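Local coordinates for protein adenosine kinase (Sinorhizobium meliloti, PDB 3UBO) that probably transfers the gamma-phosphate of ATP to the 5'-hydroxyl of adenosine, as a nucleoside kinase of the pfkB family, at residues V16-C22 and R116-T122; S59-N65 and G315-L319. One frame throughout, in Å; residues are numbered along the deposited sequence.

Contact 1 of 2, residues V16-C22 and R116-T122; sequences VDIIARC and RSMIFVT. With ADN (adenosine), chain C.
I18 and M118, a selenomethionine, lie side by side on one face of a two-strand parallel ladder. With CG anti to its carbonyl carbon (chi1 -71°), M118 is bent at its second and third torsions, and its CE lies against I18 CB. Further along that face, C22 SG rests against F120 CB (3.8 Å) and sits obliquely to the phenyl ring, 5.2 Å from its centroid, a sulfur-aromatic contact; the ring also meets F26. Helix 42-50 covers I18 and M118 from beyond. Beneath these side chains runs the regular alternation of parallel strands: I18 N reaches S117 O at 2.8 Å, and I119 N returns to I18 O. The pair belongs to the five-stranded mixed sheet that corresponds to the lid of ribokinase-fold kinases, where 16-21 and 116-121 are neighbours. The opposite face holds D17, I19, I119 and V121. I19 CG2 meets V121 CG2 at 3.8 Å, while I19 CG1 lies alongside I119 CB. D17 turns CG beside its own backbone N (chi1 -76°), which presents both carboxylate oxygens to the ribose: OD1 accepts from adenosine O2' at 2.9 Å and OD2 accepts from O3'. Next to it, S117 CB approaches D17 OD1 (3.9 Å), its own OG being hydrogen-bonded to T131 OG1 on the adjoining strand 127-132.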
loop_
_atom_site.group_PDB
_atom_site.type_symbol
_atom_site.label_atom_id
_atom_site.label_comp_id
_atom_site.label_asym_id
_atom_site.label_seq_id
_atom_site.Cartn_x
_atom_site.Cartn_y
_atom_site.Cartn_z
ATOM N N VAL A 16 -1.461 4.637 10.959
ATOM C CA VAL A 16 -1.365 4.285 9.548
ATOM C C VAL A 16 -0.121 4.904 8.896
ATOM O O VAL A 16 0.192 6.082 9.147
ATOM C CB VAL A 16 -2.630 4.529 8.789
ATOM C CG1 VAL A 16 -2.469 4.059 7.286
ATOM C CG2 VAL A 16 -3.687 3.800 9.476
ATOM N N ASP A 17 0.619 4.064 8.168
ATOM C CA ASP A 17 1.913 4.432 7.573
ATOM C C ASP A 17 1.791 4.919 6.154
ATOM O O ASP A 17 1.229 4.215 5.261
ATOM C CB ASP A 17 2.877 3.233 7.578
ATOM C CG ASP A 17 3.443 2.980 8.933
ATOM O OD1 ASP A 17 2.988 3.716 9.813
ATOM O OD2 ASP A 17 4.292 2.095 9.162
ATOM N N ILE A 18 2.374 6.091 5.934
ATOM C CA ILE A 18 2.405 6.656 4.588
ATOM C C ILE A 18 3.845 6.684 4.261
ATOM O O ILE A 18 4.636 7.369 4.953
ATOM C CB ILE A 18 1.788 8.071 4.524
ATOM C CG1 ILE A 18 0.638 8.124 5.561
ATOM C CG2 ILE A 18 1.397 8.406 3.104
ATOM C CD1 ILE A 18 -0.522 8.835 5.152
ATOM N N ILE A 19 4.200 5.920 3.236
ATOM C CA ILE A 19 5.564 5.584 3.009
ATOM C C ILE A 19 6.013 5.976 1.584
ATOM O O ILE A 19 5.252 5.738 0.614
ATOM C CB ILE A 19 5.718 4.045 3.081
ATOM C CG1 ILE A 19 5.186 3.462 4.395
ATOM C CG2 ILE A 19 7.142 3.627 2.795
ATOM C CD1 ILE A 19 4.602 1.978 4.214
ATOM N N ALA A 20 7.251 6.478 1.454
ATOM C CA ALA A 20 7.884 6.689 0.158
ATOM C C ALA A 20 9.399 6.776 0.293
ATOM O O ALA A 20 9.934 7.018 1.356
ATOM C CB ALA A 20 7.334 7.985 -0.578
ATOM N N ARG A 21 10.080 6.556 -0.812
ATOM C CA ARG A 21 11.515 6.612 -0.882
ATOM C C ARG A 21 12.008 8.043 -0.972
ATOM O O ARG A 21 11.319 8.921 -1.495
ATOM C CB ARG A 21 11.859 5.894 -2.145
ATOM C CG ARG A 21 13.001 4.995 -1.990
ATOM C CD ARG A 21 12.631 3.578 -2.316
ATOM N NE ARG A 21 13.582 2.710 -1.637
ATOM C CZ ARG A 21 13.385 1.418 -1.527
ATOM N NH1 ARG A 21 12.286 0.861 -2.075
ATOM N NH2 ARG A 21 14.290 0.694 -0.872
ATOM N N CYS A 22 13.182 8.302 -0.448
ATOM C CA CYS A 22 13.785 9.602 -0.596
ATOM C C CYS A 22 15.293 9.387 -0.412
ATOM O O CYS A 22 15.724 8.247 -0.234
ATOM C CB CYS A 22 13.225 10.550 0.433
ATOM S SG CYS A 22 14.098 10.284 1.993
ATOM N N ARG A 116 -1.034 8.974 12.187
ATOM C CA ARG A 116 -0.370 8.626 10.937
ATOM C C ARG A 116 1.122 8.900 11.028
ATOM O O ARG A 116 1.555 9.766 11.787
ATOM C CB ARG A 116 -0.980 9.405 9.771
ATOM C CG ARG A 116 -0.536 10.857 9.696
ATOM C CD ARG A 116 -0.813 11.448 8.322
ATOM N NE ARG A 116 -1.459 12.755 8.410
ATOM C CZ ARG A 116 -2.622 12.974 9.015
ATOM N NH1 ARG A 116 -3.272 11.972 9.590
ATOM N NH2 ARG A 116 -3.135 14.196 9.045
ATOM N N SER A 117 1.911 8.161 10.254
ATOM C CA SER A 117 3.343 8.342 10.289
ATOM C C SER A 117 3.922 8.442 8.885
ATOM O O SER A 117 3.602 7.624 7.987
ATOM C CB SER A 117 3.985 7.235 11.108
ATOM O OG SER A 117 5.377 7.382 11.195
HETATM N N MSE A 118 4.724 9.496 8.705
HETATM C CA MSE A 118 5.352 9.818 7.416
HETATM C C MSE A 118 6.620 9.071 7.421
HETATM O O MSE A 118 7.560 9.494 8.087
HETATM C CB MSE A 118 5.767 11.301 7.322
HETATM C CG MSE A 118 4.711 12.409 7.196
HETATM SE SE MSE A 118 2.920 11.994 6.460
HETATM C CE MSE A 118 3.616 10.735 5.160
ATOM N N ILE A 119 6.666 7.963 6.684
ATOM C CA ILE A 119 7.854 7.120 6.699
ATOM C C ILE A 119 8.683 7.210 5.420
ATOM O O ILE A 119 8.246 6.771 4.359
ATOM C CB ILE A 119 7.505 5.635 7.023
ATOM C CG1 ILE A 119 6.793 5.520 8.392
ATOM C CG2 ILE A 119 8.751 4.746 6.925
ATOM C CD1 ILE A 119 6.404 4.098 8.849
ATOM N N PHE A 120 9.887 7.753 5.569
ATOM C CA PHE A 120 10.841 7.898 4.497
ATOM C C PHE A 120 11.929 6.823 4.479
ATOM O O PHE A 120 12.790 6.799 5.356
ATOM C CB PHE A 120 11.495 9.288 4.545
ATOM C CG PHE A 120 10.500 10.431 4.400
ATOM C CD1 PHE A 120 9.934 10.727 3.145
ATOM C CD2 PHE A 120 10.144 11.210 5.510
ATOM C CE1 PHE A 120 9.002 11.780 3.010
ATOM C CE2 PHE A 120 9.227 12.251 5.419
ATOM C CZ PHE A 120 8.609 12.539 4.174
ATOM N N VAL A 121 11.920 5.972 3.449
ATOM C CA VAL A 121 12.881 4.903 3.313
ATOM C C VAL A 121 14.090 5.322 2.456
ATOM O O VAL A 121 13.936 5.747 1.332
ATOM C CB VAL A 121 12.209 3.642 2.728
ATOM C CG1 VAL A 121 13.113 2.419 2.898
ATOM C CG2 VAL A 121 10.894 3.368 3.400
ATOM N N THR A 122 15.302 5.194 2.969
ATOM C CA THR A 122 16.457 5.476 2.137
ATOM C C THR A 122 16.971 4.292 1.342
ATOM O O THR A 122 16.397 3.206 1.390
ATOM C CB THR A 122 17.563 6.186 2.922
ATOM O OG1 THR A 122 17.703 5.609 4.232
ATOM C CG2 THR A 122 17.183 7.656 3.040
HETATM O "O5'" ADN C . 8.878 -0.088 13.826
HETATM C "C5'" ADN C . 7.910 -0.279 12.727
HETATM C "C4'" ADN C . 6.583 0.539 12.888
HETATM O "O4'" ADN C . 6.703 1.647 13.788
HETATM C "C3'" ADN C . 5.645 1.124 11.708
HETATM O "O3'" ADN C . 4.795 0.351 10.897
HETATM C "C2'" ADN C . 4.911 2.310 12.419
HETATM O "O2'" ADN C . 3.474 2.339 12.281
HETATM C "C1'" ADN C . 5.428 2.185 13.797
HETATM N N9 ADN C . 5.513 3.514 14.473
HETATM C C8 ADN C . 6.164 4.727 14.106
HETATM N N7 ADN C . 6.064 5.666 15.168
HETATM C C5 ADN C . 5.357 5.018 16.196
HETATM C C6 ADN C . 4.930 5.447 17.483
HETATM N N6 ADN C . 5.238 6.758 17.987
HETATM N N1 ADN C . 4.205 4.507 18.302
HETATM C C2 ADN C . 3.926 3.187 17.820
HETATM N N3 ADN C . 4.333 2.719 16.546
HETATM C C4 ADN C . 5.026 3.667 15.756
#

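Contact 2 of 2, residues S59-N65 and G315-L319; sequences SGGSAGN and GPRPL. With ADN (adenosine), chain C.
S59 meets the loop 315-319 twice. Its carbonyl O touches P316 CG at 3.2 Å, and its CB lies over one face of the R317 guanidinium, offset toward the rim and nearest to NH1, while its OG is hydrogen-bonded to D95. At G60 the carbonyl O receives R317 NH2 at 2.8 Å on a lone pair in the carbonyl plane; the bond is bent, 137° at the hydrogen, and the oxygen stands somewhat out of the guanidinium plane. The CA of G60 faces the ribose, so the bare backbone passes close to adenosine O2'. G61, the N-cap of helix 62-73, gives its N-H to that same hydroxyl and accepts N65 N on its carbonyl, while S62 N donates to adenosine N3 at 2.8 Å from the first turn of the helix. G64 O lies over the guanidinium face opposite S59 CB, so that R317 is sandwiched between backbone and side chain. N65 then works in two directions. OD1 accepts R317 NE at 2.8 Å, almost in the guanidinium plane, although the amide is turned 83° from that plane; ND2 donates to adenosine O3' at 2.9 Å and also to D280. R317, extended from CG to NE and in cation-pi contact with F92, thereby helps to fix the rotation of the amide as a second-shell residue. The glycine pair G60-G61 just before helix 62-73, with N65 in its first turn, is consistent with the N-terminal glycine-rich signature of pfkB-family kinases, here holding the nucleoside ribose.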
loop_
_atom_site.group_PDB
_atom_site.type_symbol
_atom_site.label_atom_id
_atom_site.label_comp_id
_atom_site.label_asym_id
_atom_site.label_seq_id
_atom_site.Cartn_x
_atom_site.Cartn_y
_atom_site.Cartn_z
ATOM N N SER A 59 -1.378 -0.001 7.049
ATOM C CA SER A 59 -1.392 -0.106 8.555
ATOM C C SER A 59 -0.035 -0.464 9.201
ATOM O O SER A 59 0.731 -1.395 8.725
ATOM C CB SER A 59 -2.398 -1.111 9.055
ATOM O OG SER A 59 -3.657 -0.959 8.458
ATOM N N GLY A 60 0.282 0.262 10.254
ATOM C CA GLY A 60 1.474 0.033 11.037
ATOM C C GLY A 60 1.116 -0.034 12.520
ATOM O O GLY A 60 0.223 -0.770 12.990
ATOM N N GLY A 61 1.834 0.799 13.253
ATOM C CA GLY A 61 1.808 0.852 14.698
ATOM C C GLY A 61 2.701 -0.279 15.149
ATOM O O GLY A 61 2.339 -1.428 14.912
ATOM N N SER A 62 3.856 0.046 15.745
ATOM C CA SER A 62 4.752 -0.996 16.252
ATOM C C SER A 62 4.065 -2.262 16.907
ATOM O O SER A 62 4.114 -3.357 16.329
ATOM C CB SER A 62 5.854 -0.405 17.087
ATOM O OG SER A 62 6.594 -1.449 17.635
ATOM N N ALA A 63 3.358 -2.097 18.030
ATOM C CA ALA A 63 2.560 -3.156 18.596
ATOM C C ALA A 63 1.502 -3.737 17.667
ATOM O O ALA A 63 1.193 -4.922 17.732
ATOM C CB ALA A 63 1.886 -2.701 19.873
ATOM N N GLY A 64 0.921 -2.948 16.791
ATOM C CA GLY A 64 -0.150 -3.485 15.971
ATOM C C GLY A 64 0.394 -4.470 14.958
ATOM O O GLY A 64 -0.342 -5.354 14.478
ATOM N N ASN A 65 1.691 -4.308 14.640
ATOM C CA ASN A 65 2.347 -5.083 13.636
ATOM C C ASN A 65 2.645 -6.432 14.283
ATOM O O ASN A 65 2.366 -7.501 13.717
ATOM C CB ASN A 65 3.643 -4.374 13.168
ATOM C CG ASN A 65 3.388 -3.173 12.234
ATOM O OD1 ASN A 65 2.312 -3.056 11.574
ATOM N ND2 ASN A 65 4.403 -2.285 12.162
ATOM N N GLY A 315 6.540 -1.772 3.306
ATOM C CA GLY A 315 5.493 -2.181 4.239
ATOM C C GLY A 315 5.970 -2.951 5.477
ATOM O O GLY A 315 6.971 -3.719 5.398
ATOM N N PRO A 316 5.263 -2.775 6.629
ATOM C CA PRO A 316 5.643 -3.431 7.888
ATOM C C PRO A 316 4.837 -4.744 8.187
ATOM O O PRO A 316 5.211 -5.394 9.167
ATOM C CB PRO A 316 5.255 -2.383 8.901
ATOM C CG PRO A 316 3.825 -1.962 8.382
ATOM C CD PRO A 316 4.012 -1.998 6.812
ATOM N N ARG A 317 3.833 -5.134 7.380
ATOM C CA ARG A 317 3.017 -6.319 7.695
ATOM C C ARG A 317 2.884 -7.328 6.552
ATOM O O ARG A 317 2.544 -6.970 5.426
ATOM C CB ARG A 317 1.561 -5.920 8.148
ATOM C CG ARG A 317 1.413 -5.287 9.533
ATOM C CD ARG A 317 -0.060 -4.982 9.815
ATOM N NE ARG A 317 -0.254 -4.055 10.944
ATOM C CZ ARG A 317 -1.457 -3.628 11.338
ATOM N NH1 ARG A 317 -2.535 -4.085 10.677
ATOM N NH2 ARG A 317 -1.599 -2.754 12.386
ATOM N N PRO A 318 3.088 -8.618 6.847
ATOM C CA PRO A 318 2.856 -9.725 5.881
ATOM C C PRO A 318 1.440 -9.646 5.400
ATOM O O PRO A 318 0.605 -9.538 6.227
ATOM C CB PRO A 318 2.962 -10.978 6.760
ATOM C CG PRO A 318 2.759 -10.399 8.234
ATOM C CD PRO A 318 3.492 -9.104 8.179
ATOM N N LEU A 319 1.146 -9.685 4.130
ATOM C CA LEU A 319 -0.238 -9.515 3.679
ATOM C C LEU A 319 -0.918 -10.861 3.395
ATOM O O LEU A 319 -2.054 -10.933 2.842
ATOM C CB LEU A 319 -0.262 -8.643 2.418
ATOM C CG LEU A 319 0.540 -7.339 2.572
ATOM C CD1 LEU A 319 0.689 -6.604 1.188
ATOM C CD2 LEU A 319 -0.045 -6.401 3.698
HETATM O "O5'" ADN C . 8.878 -0.088 13.826
HETATM C "C5'" ADN C . 7.910 -0.279 12.727
HETATM C "C4'" ADN C . 6.583 0.539 12.888
HETATM O "O4'" ADN C . 6.703 1.647 13.788
HETATM C "C3'" ADN C . 5.645 1.124 11.708
HETATM O "O3'" ADN C . 4.795 0.351 10.897
HETATM C "C2'" ADN C . 4.911 2.310 12.419
HETATM O "O2'" ADN C . 3.474 2.339 12.281
HETATM C "C1'" ADN C . 5.428 2.185 13.797
HETATM N N9 ADN C . 5.513 3.514 14.473
HETATM C C8 ADN C . 6.164 4.727 14.106
HETATM N N7 ADN C . 6.064 5.666 15.168
HETATM C C5 ADN C . 5.357 5.018 16.196
HETATM C C6 ADN C . 4.930 5.447 17.483
HETATM N N6 ADN C . 5.238 6.758 17.987
HETATM N N1 ADN C . 4.205 4.507 18.302
HETATM C C2 ADN C . 3.926 3.187 17.820
HETATM N N3 ADN C . 4.333 2.719 16.546
HETATM C C4 ADN C . 5.026 3.667 15.756
#

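The ribose of adenosine is where the two contacts converge, although their centres lie about 13 Å apart. Contact 1 brings a carboxylate that accepts both sugar hydroxyls; contact 2 brings donors to the same two oxygens, so O2' and O3' are each gripped from both segment pairs. The contacts also touch directly: D17 OD2 lies 4.0 Å from G60 CA and 4.2 Å from P316 CG, while I19 CD1 packs on G315 CA at 4.3 Å. Strand 56-59, antiparallel to 16-21, leads from the lid sheet into G60 and G61, just ahead of helix 62-73. The bound ADP is about 10 Å from the N65 side chain and about 11 Å from that of I119.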